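Local atomic coordinates of transcriptional regulator (GntR family) (Enterococcus faecalis, PDB entry 3DDV), a protein that probably controls transcription as a GntR-family regulator, its UTRA domain expected, as in relatives, to bind a small effector that modulates DNA binding. Residues Asp45-Phe50 against Tyr103-Arg108; Ala78-Lys83 against Ser119-Gly124; Ala111-Arg116 against Thr132-Ser137. All coordinates share one frame; numbering follows the deposited sequence.

Interaction 1 (Asp45-Phe50 against Tyr103-Arg108); sequences DIPICF and YLEIKR
Two first torsions bring the rings of Phe-50 and Tyr-103 together. In Phe-50 the ring swings out opposite the backbone N, with chi1 at 176°. In Tyr-103 it stands beside the backbone N and opposite the carbonyl carbon, with chi1 at -70°. The ring planes are almost parallel, 6° apart, and their centroids are 4.9 Å apart. They are slid past each other, and the overlap is small. Phe-50 CE1 comes within 3.5 Å of Tyr-103 CD2.

Leu-104 gives most to the contact. One branch does the touching: its CD2 methyl lies on the strand backbone, 3.4 Å from Cys-49 N, and also meets Pro-47 CB at 3.9 Å. Pro-47 points its ring at the end of the helix. Its CG lies 3.4 Å from Leu-104 O. The side chain of Glu-105 crosses the proline ring at about a right angle, with OE1 3.4 Å from Pro-47 CD. No hydrogen bond links the two segments, and the contact is mainly apolar. Leu-104 O is not left without a polar partner, because Arg-138 donates a hydrogen bond to it. On the strand side, Pro-47 also packs on Ile-40 and Phe-42 of strand 34-43.

Glu-105 has positive phi and ends helix 98-104 in a Schellman motif. Ile-48 and Cys-49 share one partner, Arg-41 of strand 34-43, which makes a classic beta bulge. This is a capped helix end packed against a bulge near the start of strand 46-56, an inner strand of the antiparallel sheet of the UTRA domain.

Interaction 2 (Ala78-Lys83 against Ser119-Gly124); sequences AKSGHK and SYFENG
Lys-83, Phe-121 and His-82 have the most surface buried here. Lys-83 works through its backbone and the base of its side chain. Its carbonyl O accepts a hydrogen bond of 2.8 Å from Glu-122 N, nearly straight at 168°. The same O lies 3.2 Å from Phe-121 CA, a CA-H...O contact. The side chains of Lys-83 and Glu-122 run side by side in the same direction. Lys-83 CB is 3.3 Å from Glu-122 OE1, but the charged ends do not meet: NZ and OE1 are 6.5 Å apart.

His-82 covers one face of the Phe-121 ring. Its CB sits over the ring centre, 3.7 Å from the centroid, in a CH-pi contact. Its CG stands beside the backbone N, opposite the carbonyl carbon (chi1 -77°), and the imidazole continues as an offset stack, with centroids 4.6 Å apart and planes at 16°. The Phe-121 ring also stacks on Phe-127 and touches Leu-76. Asn-123 brings its amide beside the imidazole, the two planes perpendicular. Its OD1 bonds to Leu-125 N.

Phe-121 to Gly-124 form a type I beta turn. The contact joins the segment that leaves helix 72-80 to the turn of the hairpin of strands 111-121 and 126-135.

Interaction 3 (Ala111-Arg116 against Thr132-Ser137); sequences AILRVR and TQYAGS
A beta hairpin of strands 111-121 and 126-135 holds this contact, with Leu-113 paired to Tyr-134 and Val-115 to Thr-132. Both are antiparallel hydrogen-bonded pairs. Tyr-134 N gives a bond of 2.9 Å to Leu-113 O, and Tyr-134 O takes one of 3.0 Å from Leu-113 N. Thr-132 and Val-115 exchange a second pair of bonds, from Thr-132 N to Val-115 O at 2.8 Å and from Val-115 N to Thr-132 O at 2.9 Å. Ile-112 with Ala-135 and Arg-114 with Gln-133 are the non-hydrogen-bonded pairs. Ile-112 CA and Arg-114 CA make CA-H...O contacts to Tyr-134 O and Thr-132 O. Past the last pair the chain still holds on: Gly-136 N bonds to Ala-111 O at 2.8 Å, more bent than the others, with 142° at the hydrogen.

On the face with Leu-113 and Val-115, Tyr-134 carries the side-chain contact. Its CG stands beside the backbone N, chi1 -60°, and this lays the ring along the partner strand. Val-115 CG2 meets the ring edge 3.6 Å from CE2. Leu-113 CD2 is 4.2 Å from Tyr-134 CD2. Within its own strand, Thr-132 CG2 lies over a face of the tyrosine ring, toward the rim. Phe-139 stacks on the same tyrosine.

On the other face, Ile-112 packs on Ile-100 and Leu-104 of helix 98-104. Leu-113 meets Leu-113 of a second subunit, and Gly-136 O accepts a hydrogen bond from Ser-92 OG of that subunit. Within the chain, strand 84-95 flanks strand 111-121, and strand 46-56 flanks strand 126-135.

In the fold
All three contacts reach one antiparallel sheet of the UTRA domain. Interactions 1 and 3 are close neighbours, their centres about 10 Å apart. They touch through strands 46-56 and 126-135, where Phe-50 O pairs with Gln-133 N and Ile-48 O with Ala-135 N. Interaction 2 lies on the opposite side of the chain's centre, about 32 Å from interaction 1 and 28 Å from interaction 3, centre to centre. It shares strand 111-121 with interaction 3. Along the chain, interaction 1 closes before interaction 3 opens, and interaction 2 crosses both. The sheet thus links two distant contacts, each at the C-terminal end of a helix, and interaction 3 itself takes part in the contact with a second subunit.

Interaction 1 (Asp45-Phe50 against Tyr103-Arg108)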
loop_
_atom_site.group_PDB
_atom_site.type_symbol
_atom_site.label_atom_id
_atom_site.label_comp_id
_atom_site.label_asym_id
_atom_site.label_seq_id
_atom_site.Cartn_x
_atom_site.Cartn_y
_atom_site.Cartn_z
ATOM N N ASP B 45 -36.223 3.539 -14.058
ATOM C CA ASP B 45 -36.282 4.883 -14.647
ATOM C C ASP B 45 -35.391 5.987 -14.086
ATOM O O ASP B 45 -35.543 7.161 -14.456
ATOM C CB ASP B 45 -37.724 5.358 -14.749
ATOM C CG ASP B 45 -38.251 5.236 -16.180
ATOM O OD1 ASP B 45 -37.630 5.861 -17.121
ATOM O OD2 ASP B 45 -39.263 4.484 -16.357
ATOM N N ILE B 46 -34.433 5.621 -13.249
ATOM C CA ILE B 46 -33.435 6.576 -12.819
ATOM C C ILE B 46 -32.131 6.205 -13.540
ATOM O O ILE B 46 -31.759 5.025 -13.606
ATOM C CB ILE B 46 -33.267 6.557 -11.302
ATOM C CG1 ILE B 46 -34.662 6.423 -10.613
ATOM C CG2 ILE B 46 -32.439 7.779 -10.847
ATOM C CD1 ILE B 46 -34.631 6.360 -9.049
ATOM N N PRO B 47 -31.461 7.204 -14.136
ATOM C CA PRO B 47 -30.208 6.935 -14.824
ATOM C C PRO B 47 -29.122 6.498 -13.862
ATOM O O PRO B 47 -28.868 7.177 -12.909
ATOM C CB PRO B 47 -29.822 8.283 -15.454
ATOM C CG PRO B 47 -30.723 9.281 -14.916
ATOM C CD PRO B 47 -31.866 8.617 -14.221
ATOM N N ILE B 48 -28.476 5.379 -14.156
ATOM C CA ILE B 48 -27.356 4.884 -13.380
ATOM C C ILE B 48 -26.043 5.390 -13.973
ATOM O O ILE B 48 -25.101 5.651 -13.248
ATOM C CB ILE B 48 -27.315 3.345 -13.384
ATOM C CG1 ILE B 48 -28.670 2.748 -12.979
ATOM C CG2 ILE B 48 -26.300 2.852 -12.405
ATOM C CD1 ILE B 48 -29.201 3.206 -11.570
ATOM N N CYS B 49 -25.955 5.529 -15.290
ATOM C CA CYS B 49 -24.652 5.691 -15.911
ATOM C C CYS B 49 -24.658 6.242 -17.329
ATOM O O CYS B 49 -25.607 6.144 -18.079
ATOM C CB CYS B 49 -23.921 4.340 -15.873
ATOM S SG CYS B 49 -24.528 3.102 -17.002
ATOM N N PHE B 50 -23.555 6.849 -17.680
ATOM C CA PHE B 50 -23.335 7.400 -19.016
ATOM C C PHE B 50 -22.054 6.799 -19.542
ATOM O O PHE B 50 -21.008 6.825 -18.862
ATOM C CB PHE B 50 -23.148 8.895 -18.909
ATOM C CG PHE B 50 -22.821 9.544 -20.192
ATOM C CD1 PHE B 50 -23.821 9.984 -21.019
ATOM C CD2 PHE B 50 -21.521 9.730 -20.570
ATOM C CE1 PHE B 50 -23.544 10.593 -22.202
ATOM C CE2 PHE B 50 -21.247 10.316 -21.752
ATOM C CZ PHE B 50 -22.263 10.755 -22.570
ATOM N N TYR B 103 -27.252 14.834 -17.819
ATOM C CA TYR B 103 -27.563 13.463 -18.285
ATOM C C TYR B 103 -27.929 12.481 -17.176
ATOM O O TYR B 103 -28.780 11.618 -17.348
ATOM C CB TYR B 103 -26.369 12.844 -18.997
ATOM C CG TYR B 103 -26.000 13.414 -20.333
ATOM C CD1 TYR B 103 -26.976 13.760 -21.276
ATOM C CD2 TYR B 103 -24.658 13.534 -20.698
ATOM C CE1 TYR B 103 -26.624 14.267 -22.523
ATOM C CE2 TYR B 103 -24.304 14.036 -21.925
ATOM C CZ TYR B 103 -25.298 14.391 -22.824
ATOM O OH TYR B 103 -24.926 14.861 -24.027
ATOM N N LEU B 104 -27.234 12.554 -16.058
ATOM C CA LEU B 104 -27.484 11.589 -15.002
ATOM C C LEU B 104 -28.488 12.118 -13.985
ATOM O O LEU B 104 -28.862 11.427 -13.067
ATOM C CB LEU B 104 -26.164 11.178 -14.364
ATOM C CG LEU B 104 -25.294 10.270 -15.235
ATOM C CD1 LEU B 104 -24.000 9.990 -14.546
ATOM C CD2 LEU B 104 -25.982 8.962 -15.482
ATOM N N GLU B 105 -28.966 13.339 -14.181
ATOM C CA GLU B 105 -29.988 13.899 -13.300
ATOM C C GLU B 105 -29.439 13.935 -11.897
ATOM O O GLU B 105 -30.014 13.329 -11.002
ATOM C CB GLU B 105 -31.266 13.057 -13.325
ATOM C CG GLU B 105 -31.623 12.619 -14.703
ATOM C CD GLU B 105 -33.074 12.330 -14.884
ATOM O OE1 GLU B 105 -33.669 11.493 -14.177
ATOM O OE2 GLU B 105 -33.627 12.945 -15.785
ATOM N N ILE B 106 -28.302 14.620 -11.751
ATOM C CA ILE B 106 -27.660 14.868 -10.468
ATOM C C ILE B 106 -27.060 16.249 -10.624
ATOM O O ILE B 106 -27.319 16.890 -11.653
ATOM C CB ILE B 106 -26.596 13.789 -10.137
ATOM C CG1 ILE B 106 -25.454 13.816 -11.170
ATOM C CG2 ILE B 106 -27.261 12.402 -10.058
ATOM C CD1 ILE B 106 -24.525 12.638 -11.074
ATOM N N LYS B 107 -26.257 16.694 -9.644
ATOM C CA LYS B 107 -25.702 18.077 -9.620
ATOM C C LYS B 107 -24.228 18.152 -10.022
ATOM O O LYS B 107 -23.487 17.242 -9.664
ATOM C CB LYS B 107 -25.837 18.655 -8.197
ATOM C CG LYS B 107 -27.241 18.442 -7.539
ATOM C CD LYS B 107 -27.702 19.651 -6.611
ATOM C CE LYS B 107 -29.265 19.721 -6.399
ATOM N NZ LYS B 107 -29.777 18.840 -5.297
ATOM N N ARG B 108 -23.797 19.227 -10.717
ATOM C CA ARG B 108 -22.352 19.508 -10.940
ATOM C C ARG B 108 -21.736 19.237 -9.555
ATOM O O ARG B 108 -22.378 19.495 -8.534
ATOM C CB ARG B 108 -22.040 20.965 -11.524
ATOM C CG ARG B 108 -20.492 21.365 -11.931
ATOM C CD ARG B 108 -20.199 22.091 -13.408
ATOM N NE ARG B 108 -18.809 21.845 -14.005
ATOM C CZ ARG B 108 -18.431 21.846 -15.322
ATOM N NH1 ARG B 108 -19.269 22.089 -16.286
ATOM N NH2 ARG B 108 -17.183 21.596 -15.709
#

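Interaction 2 (Ala78-Lys83 against Ser119-Gly124)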
loop_
_atom_site.group_PDB
_atom_site.type_symbol
_atom_site.label_atom_id
_atom_site.label_comp_id
_atom_site.label_asym_id
_atom_site.label_seq_id
_atom_site.Cartn_x
_atom_site.Cartn_y
_atom_site.Cartn_z
ATOM N N ALA B 78 -20.769 -14.151 -32.677
ATOM C CA ALA B 78 -21.556 -14.798 -33.748
ATOM C C ALA B 78 -21.023 -14.517 -35.173
ATOM O O ALA B 78 -21.236 -15.326 -36.055
ATOM C CB ALA B 78 -23.054 -14.436 -33.661
ATOM N N LYS B 79 -20.342 -13.398 -35.408
ATOM C CA LYS B 79 -20.032 -12.997 -36.781
ATOM C C LYS B 79 -18.561 -12.866 -37.123
ATOM O O LYS B 79 -18.138 -13.376 -38.156
ATOM C CB LYS B 79 -20.729 -11.682 -37.144
ATOM C CG LYS B 79 -22.254 -11.735 -37.046
ATOM C CD LYS B 79 -22.948 -11.078 -38.262
ATOM C CE LYS B 79 -24.426 -10.772 -37.987
ATOM N NZ LYS B 79 -25.211 -10.615 -39.240
ATOM N N SER B 80 -17.782 -12.178 -36.283
ATOM C CA SER B 80 -16.485 -11.629 -36.747
ATOM C C SER B 80 -15.441 -12.697 -37.045
ATOM O O SER B 80 -14.422 -12.409 -37.718
ATOM C CB SER B 80 -15.933 -10.638 -35.733
ATOM O OG SER B 80 -16.021 -11.191 -34.450
ATOM N N GLY B 81 -15.719 -13.921 -36.564
ATOM C CA GLY B 81 -14.748 -14.999 -36.555
ATOM C C GLY B 81 -13.576 -14.506 -35.725
ATOM O O GLY B 81 -12.489 -14.253 -36.248
ATOM N N HIS B 82 -13.838 -14.274 -34.448
ATOM C CA HIS B 82 -12.825 -13.901 -33.472
ATOM C C HIS B 82 -13.466 -14.168 -32.130
ATOM O O HIS B 82 -14.697 -14.221 -32.003
ATOM C CB HIS B 82 -12.483 -12.419 -33.501
ATOM C CG HIS B 82 -11.597 -11.997 -34.624
ATOM N ND1 HIS B 82 -11.973 -11.032 -35.537
ATOM C CD2 HIS B 82 -10.342 -12.369 -34.960
ATOM C CE1 HIS B 82 -10.994 -10.846 -36.404
ATOM N NE2 HIS B 82 -9.991 -11.642 -36.073
ATOM N N LYS B 83 -12.622 -14.307 -31.124
ATOM C CA LYS B 83 -13.108 -14.489 -29.774
ATOM C C LYS B 83 -12.725 -13.297 -28.921
ATOM O O LYS B 83 -11.624 -12.749 -29.033
ATOM C CB LYS B 83 -12.559 -15.791 -29.171
ATOM C CG LYS B 83 -13.082 -17.065 -29.847
ATOM C CD LYS B 83 -14.611 -17.244 -29.648
ATOM C CE LYS B 83 -15.150 -18.517 -30.292
ATOM N NZ LYS B 83 -15.852 -19.302 -29.226
ATOM N N SER B 119 -10.899 -3.506 -24.448
ATOM C CA SER B 119 -11.137 -4.925 -24.578
ATOM C C SER B 119 -10.508 -5.393 -25.858
ATOM O O SER B 119 -10.463 -4.658 -26.859
ATOM C CB SER B 119 -12.629 -5.238 -24.650
ATOM O OG SER B 119 -13.305 -4.746 -23.517
ATOM N N TYR B 120 -10.051 -6.639 -25.840
ATOM C CA TYR B 120 -9.250 -7.161 -26.931
ATOM C C TYR B 120 -9.770 -8.488 -27.459
ATOM O O TYR B 120 -10.396 -9.259 -26.735
ATOM C CB TYR B 120 -7.817 -7.371 -26.440
ATOM C CG TYR B 120 -7.171 -6.154 -25.878
ATOM C CD1 TYR B 120 -6.319 -5.386 -26.651
ATOM C CD2 TYR B 120 -7.407 -5.771 -24.579
ATOM C CE1 TYR B 120 -5.706 -4.254 -26.135
ATOM C CE2 TYR B 120 -6.818 -4.636 -24.058
ATOM C CZ TYR B 120 -5.968 -3.890 -24.837
ATOM O OH TYR B 120 -5.387 -2.769 -24.317
ATOM N N PHE B 121 -9.464 -8.793 -28.712
ATOM C CA PHE B 121 -9.677 -10.152 -29.172
ATOM C C PHE B 121 -8.599 -11.092 -28.598
ATOM O O PHE B 121 -7.473 -10.661 -28.254
ATOM C CB PHE B 121 -9.713 -10.218 -30.707
ATOM C CG PHE B 121 -10.962 -9.628 -31.298
ATOM C CD1 PHE B 121 -12.210 -9.827 -30.688
ATOM C CD2 PHE B 121 -10.910 -8.880 -32.453
ATOM C CE1 PHE B 121 -13.388 -9.295 -31.245
ATOM C CE2 PHE B 121 -12.069 -8.341 -33.010
ATOM C CZ PHE B 121 -13.310 -8.553 -32.412
ATOM N N GLU B 122 -8.940 -12.378 -28.522
ATOM C CA GLU B 122 -7.947 -13.401 -28.213
ATOM C C GLU B 122 -6.701 -13.218 -29.049
ATOM O O GLU B 122 -5.656 -13.642 -28.631
ATOM C CB GLU B 122 -8.515 -14.814 -28.362
ATOM C CG GLU B 122 -9.578 -15.074 -27.295
ATOM C CD GLU B 122 -9.979 -16.529 -27.139
ATOM O OE1 GLU B 122 -9.822 -17.288 -28.128
ATOM O OE2 GLU B 122 -10.477 -16.895 -26.041
ATOM N N ASN B 123 -6.769 -12.564 -30.206
ATOM C CA ASN B 123 -5.544 -12.368 -30.952
ATOM C C ASN B 123 -4.812 -11.073 -30.644
ATOM O O ASN B 123 -3.914 -10.677 -31.406
ATOM C CB ASN B 123 -5.798 -12.523 -32.448
ATOM C CG ASN B 123 -6.615 -11.378 -33.049
ATOM O OD1 ASN B 123 -6.501 -10.206 -32.653
ATOM N ND2 ASN B 123 -7.428 -11.722 -34.051
ATOM N N GLY B 124 -5.192 -10.398 -29.554
ATOM C CA GLY B 124 -4.515 -9.136 -29.154
ATOM C C GLY B 124 -5.033 -7.814 -29.726
ATOM O O GLY B 124 -4.603 -6.758 -29.302
HETATM O O HOH W 1 -9.299 -13.692 -31.919
#

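Interaction 3 (Ala111-Arg116 against Thr132-Ser137)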
loop_
_atom_site.group_PDB
_atom_site.type_symbol
_atom_site.label_atom_id
_atom_site.label_comp_id
_atom_site.label_asym_id
_atom_site.label_seq_id
_atom_site.Cartn_x
_atom_site.Cartn_y
_atom_site.Cartn_z
ATOM N N ALA B 111 -20.497 12.938 -7.040
ATOM C CA ALA B 111 -19.432 11.948 -7.087
ATOM C C ALA B 111 -19.638 10.904 -8.159
ATOM O O ALA B 111 -20.656 10.190 -8.145
ATOM C CB ALA B 111 -19.350 11.243 -5.734
ATOM N N ILE B 112 -18.647 10.749 -9.038
ATOM C CA ILE B 112 -18.749 9.810 -10.166
ATOM C C ILE B 112 -17.713 8.729 -10.067
ATOM O O ILE B 112 -16.559 9.003 -9.808
ATOM C CB ILE B 112 -18.522 10.501 -11.525
ATOM C CG1 ILE B 112 -19.679 11.481 -11.848
ATOM C CG2 ILE B 112 -18.329 9.464 -12.571
ATOM C CD1 ILE B 112 -21.065 10.842 -12.004
ATOM N N LEU B 113 -18.143 7.491 -10.259
ATOM C CA LEU B 113 -17.206 6.390 -10.342
ATOM C C LEU B 113 -16.959 6.223 -11.816
ATOM O O LEU B 113 -17.899 5.967 -12.590
ATOM C CB LEU B 113 -17.771 5.079 -9.770
ATOM C CG LEU B 113 -16.725 3.972 -9.898
ATOM C CD1 LEU B 113 -15.728 4.144 -8.756
ATOM C CD2 LEU B 113 -17.300 2.624 -9.929
ATOM N N ARG B 114 -15.698 6.350 -12.200
ATOM C CA ARG B 114 -15.342 6.308 -13.594
ATOM C C ARG B 114 -14.620 5.061 -13.907
ATOM O O ARG B 114 -13.654 4.722 -13.262
ATOM C CB ARG B 114 -14.408 7.428 -13.950
ATOM C CG ARG B 114 -14.236 7.517 -15.463
ATOM C CD ARG B 114 -13.676 8.826 -15.887
ATOM N NE ARG B 114 -12.261 8.696 -15.787
ATOM C CZ ARG B 114 -11.436 9.693 -15.491
ATOM N NH1 ARG B 114 -11.925 10.905 -15.266
ATOM N NH2 ARG B 114 -10.113 9.479 -15.415
ATOM N N VAL B 115 -15.067 4.396 -14.942
ATOM C CA VAL B 115 -14.369 3.219 -15.414
ATOM C C VAL B 115 -14.020 3.437 -16.857
ATOM O O VAL B 115 -14.885 3.708 -17.660
ATOM C CB VAL B 115 -15.241 1.949 -15.310
ATOM C CG1 VAL B 115 -14.420 0.713 -15.692
ATOM C CG2 VAL B 115 -15.768 1.852 -13.948
ATOM N N ARG B 116 -12.754 3.308 -17.174
ATOM C CA ARG B 116 -12.324 3.283 -18.530
ATOM C C ARG B 116 -11.804 1.899 -18.812
ATOM O O ARG B 116 -10.993 1.370 -18.065
ATOM C CB ARG B 116 -11.165 4.247 -18.722
ATOM C CG ARG B 116 -11.475 5.733 -18.516
ATOM C CD ARG B 116 -10.489 6.470 -19.283
ATOM N NE ARG B 116 -10.064 7.745 -18.734
ATOM C CZ ARG B 116 -10.632 8.902 -19.028
ATOM N NH1 ARG B 116 -11.743 8.975 -19.820
ATOM N NH2 ARG B 116 -10.107 9.991 -18.497
ATOM N N THR B 132 -17.015 4.945 -18.901
ATOM C CA THR B 132 -18.276 4.983 -18.266
ATOM C C THR B 132 -18.217 5.790 -16.997
ATOM O O THR B 132 -17.263 5.723 -16.244
ATOM C CB THR B 132 -18.699 3.618 -17.947
ATOM O OG1 THR B 132 -18.813 2.895 -19.161
ATOM C CG2 THR B 132 -20.020 3.658 -17.240
ATOM N N GLN B 133 -19.282 6.530 -16.775
ATOM C CA GLN B 133 -19.391 7.397 -15.653
ATOM C C GLN B 133 -20.700 7.037 -14.896
ATOM O O GLN B 133 -21.844 7.228 -15.416
ATOM C CB GLN B 133 -19.413 8.793 -16.238
ATOM C CG GLN B 133 -18.554 9.776 -15.507
ATOM C CD GLN B 133 -17.920 10.770 -16.375
ATOM O OE1 GLN B 133 -17.451 10.443 -17.458
ATOM N NE2 GLN B 133 -17.866 12.000 -15.910
ATOM N N TYR B 134 -20.544 6.443 -13.714
ATOM C CA TYR B 134 -21.683 5.998 -12.870
ATOM C C TYR B 134 -21.950 7.032 -11.779
ATOM O O TYR B 134 -21.004 7.553 -11.166
ATOM C CB TYR B 134 -21.339 4.708 -12.136
ATOM C CG TYR B 134 -21.002 3.557 -13.023
ATOM C CD1 TYR B 134 -21.984 2.704 -13.484
ATOM C CD2 TYR B 134 -19.701 3.286 -13.344
ATOM C CE1 TYR B 134 -21.668 1.636 -14.286
ATOM C CE2 TYR B 134 -19.386 2.256 -14.133
ATOM C CZ TYR B 134 -20.367 1.428 -14.618
ATOM O OH TYR B 134 -20.007 0.407 -15.451
ATOM N N ALA B 135 -23.221 7.333 -11.538
ATOM C CA ALA B 135 -23.636 8.075 -10.341
ATOM C C ALA B 135 -23.222 7.313 -9.094
ATOM O O ALA B 135 -23.724 6.227 -8.874
ATOM C CB ALA B 135 -25.130 8.239 -10.330
ATOM N N GLY B 136 -22.346 7.903 -8.279
ATOM C CA GLY B 136 -21.726 7.221 -7.156
ATOM C C GLY B 136 -22.749 6.618 -6.217
ATOM O O GLY B 136 -22.682 5.435 -5.884
ATOM N N SER B 137 -23.726 7.450 -5.874
ATOM C CA SER B 137 -24.728 7.150 -4.885
ATOM C C SER B 137 -25.705 6.064 -5.360
ATOM O O SER B 137 -26.281 5.351 -4.565
ATOM C CB SER B 137 -25.504 8.421 -4.615
ATOM O OG SER B 137 -26.486 8.571 -5.629
#